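Type I modular polyketide synthase (Streptomyces albus subsp. albus, PDB 6IYT) probably loads an extender unit, apparently ethylmalonyl from its coenzyme A thioester, as the acyltransferase domain of a salinomycin polyketide synthase module. Local coordinates at residues Val413-Leu421 and Ser434-Val443. Sequence-based numbering, arbitrary orientation.
Sequences VEVLAQGTL and SFAEAWTRGV
Leu416 and Gln418 both carry CG anti to the backbone N (chi1 170° and 177°), which sends their side chains from one face of strand 416-418 onto helix 428-439, whereas bends at chi2 and chi3 fold Arg441 back against the strand. Leu416 forks: CD1 sits 3.5 Å from Arg441 NH1, over one face of the guanidinium, and CD2 presses on Val443 CG2 at 3.5 Å, tight for two methyl carbons, with Ala438 alongside. At its edge the same guanidinium donates from NH2 to Val415 O (3.2 Å), approaching from above the carbonyl plane instead of along a lone pair. A water accepts from Ala417 N and, weakly, from Arg441 NH1.

Farther along, the Gln418 amide gives NE2 to Glu437 OE1 (2.9 Å, 165°) and to Gly419 O (3.0 Å), both acceptors lying close to the amide plane, so the rotation of the amide is fixed. Ser434 OG donates to a lone pair of Thr420 O at 2.7 Å. Arg430, one turn before Ser434, bonds its OG and also forms a salt bridge with Glu437 OE1.

The strand is the last of the parallel four-stranded sheet, hydrogen-bonded along one edge to strand 388-393, with the helix packed over the face and running antiparallel to it, 9.2 Å away between axes. A Schellman motif at Gly442 turns the chain so that Val443 reaches Leu416. Polar bonds thus flank an apolar centre, and the salt bridge with Arg430 probably keeps Glu437 ionised and holds its carboxylate where Gln418 can donate to it.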
loop_
_atom_site.group_PDB
_atom_site.type_symbol
_atom_site.label_atom_id
_atom_site.label_comp_id
_atom_site.label_asym_id
_atom_site.label_seq_id
_atom_site.Cartn_x
_atom_site.Cartn_y
_atom_site.Cartn_z
ATOM N N VAL A 413 -11.776 18.339 0.408
ATOM C CA VAL A 413 -12.515 17.229 1.043
ATOM C C VAL A 413 -11.530 16.426 1.890
ATOM O O VAL A 413 -10.440 16.128 1.447
ATOM C CB VAL A 413 -13.144 16.276 -0.019
ATOM C CG1 VAL A 413 -13.804 15.081 0.645
ATOM C CG2 VAL A 413 -14.147 17.015 -0.888
ATOM N N GLU A 414 -11.876 16.191 3.136
ATOM C CA GLU A 414 -11.041 15.377 4.032
ATOM C C GLU A 414 -11.168 13.920 3.670
ATOM O O GLU A 414 -12.280 13.404 3.575
ATOM C CB GLU A 414 -11.495 15.547 5.469
ATOM C CG GLU A 414 -10.650 16.514 6.278
ATOM C CD GLU A 414 -10.462 16.052 7.709
ATOM O OE1 GLU A 414 -11.151 15.085 8.123
ATOM O OE2 GLU A 414 -9.603 16.629 8.410
ATOM N N VAL A 415 -10.033 13.234 3.518
ATOM C CA VAL A 415 -10.040 11.771 3.334
ATOM C C VAL A 415 -8.996 11.116 4.246
ATOM O O VAL A 415 -8.153 11.807 4.813
ATOM C CB VAL A 415 -9.718 11.379 1.871
ATOM C CG1 VAL A 415 -10.640 12.099 0.907
ATOM C CG2 VAL A 415 -8.259 11.689 1.533
ATOM N N LEU A 416 -9.113 9.791 4.447
ATOM C CA LEU A 416 -8.059 9.028 5.124
ATOM C C LEU A 416 -7.164 8.372 4.083
ATOM O O LEU A 416 -7.659 7.718 3.162
ATOM C CB LEU A 416 -8.664 7.962 6.018
ATOM C CG LEU A 416 -7.687 6.942 6.600
ATOM C CD1 LEU A 416 -6.775 7.561 7.630
ATOM C CD2 LEU A 416 -8.463 5.780 7.193
ATOM N N ALA A 417 -5.878 8.656 4.170
ATOM C CA ALA A 417 -4.881 8.033 3.314
ATOM C C ALA A 417 -3.921 7.237 4.170
ATOM O O ALA A 417 -3.159 7.800 4.961
ATOM C CB ALA A 417 -4.144 9.097 2.518
ATOM N N GLN A 418 -4.082 5.930 4.139
ATOM C CA GLN A 418 -3.515 5.065 5.137
ATOM C C GLN A 418 -2.602 4.073 4.443
ATOM O O GLN A 418 -3.025 3.404 3.539
ATOM C CB GLN A 418 -4.632 4.321 5.839
ATOM C CG GLN A 418 -4.140 3.348 6.848
ATOM C CD GLN A 418 -3.454 4.023 7.955
ATOM O OE1 GLN A 418 -4.008 4.941 8.552
ATOM N NE2 GLN A 418 -2.195 3.663 8.194
ATOM N N GLY A 419 -1.355 3.986 4.893
ATOM C CA GLY A 419 -0.439 2.925 4.445
ATOM C C GLY A 419 -0.586 1.635 5.251
ATOM O O GLY A 419 -1.384 1.565 6.187
ATOM N N THR A 420 0.188 0.621 4.868
ATOM C CA THR A 420 0.178 -0.641 5.539
ATOM C C THR A 420 1.480 -0.801 6.290
ATOM O O THR A 420 1.520 -0.522 7.475
ATOM C CB THR A 420 -0.067 -1.804 4.583
ATOM O OG1 THR A 420 -1.247 -1.529 3.804
ATOM C CG2 THR A 420 -0.273 -3.079 5.350
ATOM N N LEU A 421 2.561 -1.167 5.604
ATOM C CA LEU A 421 3.857 -1.162 6.245
ATOM C C LEU A 421 4.651 0.093 5.943
ATOM O O LEU A 421 4.181 0.976 5.264
ATOM C CB LEU A 421 4.659 -2.415 5.861
ATOM C CG LEU A 421 3.962 -3.766 5.994
ATOM C CD1 LEU A 421 4.913 -4.911 5.600
ATOM C CD2 LEU A 421 3.467 -3.966 7.413
ATOM N N SER A 434 -1.193 0.637 11.849
ATOM C CA SER A 434 -1.965 1.023 10.702
ATOM C C SER A 434 -3.452 0.775 10.905
ATOM O O SER A 434 -4.301 1.632 10.564
ATOM C CB SER A 434 -1.445 0.306 9.453
ATOM O OG SER A 434 -0.130 0.763 9.165
ATOM N N PHE A 435 -3.794 -0.362 11.509
ATOM C CA PHE A 435 -5.180 -0.632 11.862
ATOM C C PHE A 435 -5.722 0.509 12.787
ATOM O O PHE A 435 -6.845 0.960 12.628
ATOM C CB PHE A 435 -5.321 -1.947 12.614
ATOM C CG PHE A 435 -5.180 -3.198 11.786
ATOM C CD1 PHE A 435 -5.025 -3.179 10.402
ATOM C CD2 PHE A 435 -5.266 -4.439 12.429
ATOM C CE1 PHE A 435 -4.983 -4.373 9.686
ATOM C CE2 PHE A 435 -5.147 -5.617 11.733
ATOM C CZ PHE A 435 -5.002 -5.589 10.353
ATOM N N ALA A 436 -4.942 0.859 13.808
ATOM C CA ALA A 436 -5.348 1.904 14.772
ATOM C C ALA A 436 -5.489 3.271 14.114
ATOM O O ALA A 436 -6.418 4.021 14.416
ATOM C CB ALA A 436 -4.363 1.966 15.922
ATOM N N GLU A 437 -4.560 3.592 13.218
ATOM C CA GLU A 437 -4.628 4.828 12.470
ATOM C C GLU A 437 -5.907 4.926 11.617
ATOM O O GLU A 437 -6.516 5.995 11.530
ATOM C CB GLU A 437 -3.372 4.993 11.615
ATOM C CG GLU A 437 -2.150 5.376 12.451
ATOM C CD GLU A 437 -0.834 5.301 11.677
ATOM O OE1 GLU A 437 -0.808 4.741 10.548
ATOM O OE2 GLU A 437 0.160 5.824 12.200
ATOM N N ALA A 438 -6.323 3.815 11.029
ATOM C CA ALA A 438 -7.592 3.768 10.277
ATOM C C ALA A 438 -8.809 3.849 11.219
ATOM O O ALA A 438 -9.721 4.645 11.011
ATOM C CB ALA A 438 -7.658 2.510 9.450
ATOM N N TRP A 439 -8.817 2.998 12.233
ATOM C CA TRP A 439 -9.988 2.860 13.113
ATOM C C TRP A 439 -10.226 4.143 13.913
ATOM O O TRP A 439 -11.378 4.566 14.088
ATOM C CB TRP A 439 -9.801 1.683 14.066
ATOM C CG TRP A 439 -10.937 1.503 15.099
ATOM C CD1 TRP A 439 -12.221 1.028 14.863
ATOM C CD2 TRP A 439 -10.908 1.900 16.462
ATOM N NE1 TRP A 439 -12.931 0.984 16.044
ATOM C CE2 TRP A 439 -12.160 1.558 17.032
ATOM C CE3 TRP A 439 -9.933 2.457 17.283
ATOM C CZ2 TRP A 439 -12.442 1.781 18.371
ATOM C CZ3 TRP A 439 -10.227 2.672 18.620
ATOM C CH2 TRP A 439 -11.459 2.304 19.151
ATOM N N THR A 440 -9.153 4.785 14.370
ATOM C CA THR A 440 -9.331 5.989 15.170
ATOM C C THR A 440 -9.889 7.106 14.326
ATOM O O THR A 440 -10.459 8.060 14.871
ATOM C CB THR A 440 -8.046 6.479 15.859
ATOM O OG1 THR A 440 -7.043 6.723 14.872
ATOM C CG2 THR A 440 -7.558 5.468 16.905
ATOM N N ARG A 441 -9.775 6.980 13.000
ATOM C CA ARG A 441 -10.380 7.957 12.070
ATOM C C ARG A 441 -11.732 7.505 11.532
ATOM O O ARG A 441 -12.317 8.179 10.677
ATOM C CB ARG A 441 -9.448 8.245 10.889
ATOM C CG ARG A 441 -8.141 8.915 11.263
ATOM C CD ARG A 441 -8.208 10.430 11.193
ATOM N NE ARG A 441 -8.895 10.932 9.998
ATOM C CZ ARG A 441 -8.301 11.215 8.840
ATOM N NH1 ARG A 441 -7.020 10.938 8.647
ATOM N NH2 ARG A 441 -9.032 11.637 7.835
ATOM N N GLY A 442 -12.219 6.348 11.987
ATOM C CA GLY A 442 -13.629 5.982 11.764
ATOM C C GLY A 442 -13.840 4.763 10.881
ATOM O O GLY A 442 -14.975 4.406 10.564
ATOM N N VAL A 443 -12.755 4.113 10.484
ATOM C CA VAL A 443 -12.849 2.960 9.650
ATOM C C VAL A 443 -13.386 1.818 10.504
ATOM O O VAL A 443 -12.834 1.523 11.577
ATOM C CB VAL A 443 -11.482 2.563 9.046
ATOM C CG1 VAL A 443 -11.563 1.193 8.390
ATOM C CG2 VAL A 443 -11.020 3.597 8.034
HETATM O O HOH W 1 -5.017 10.873 5.986
#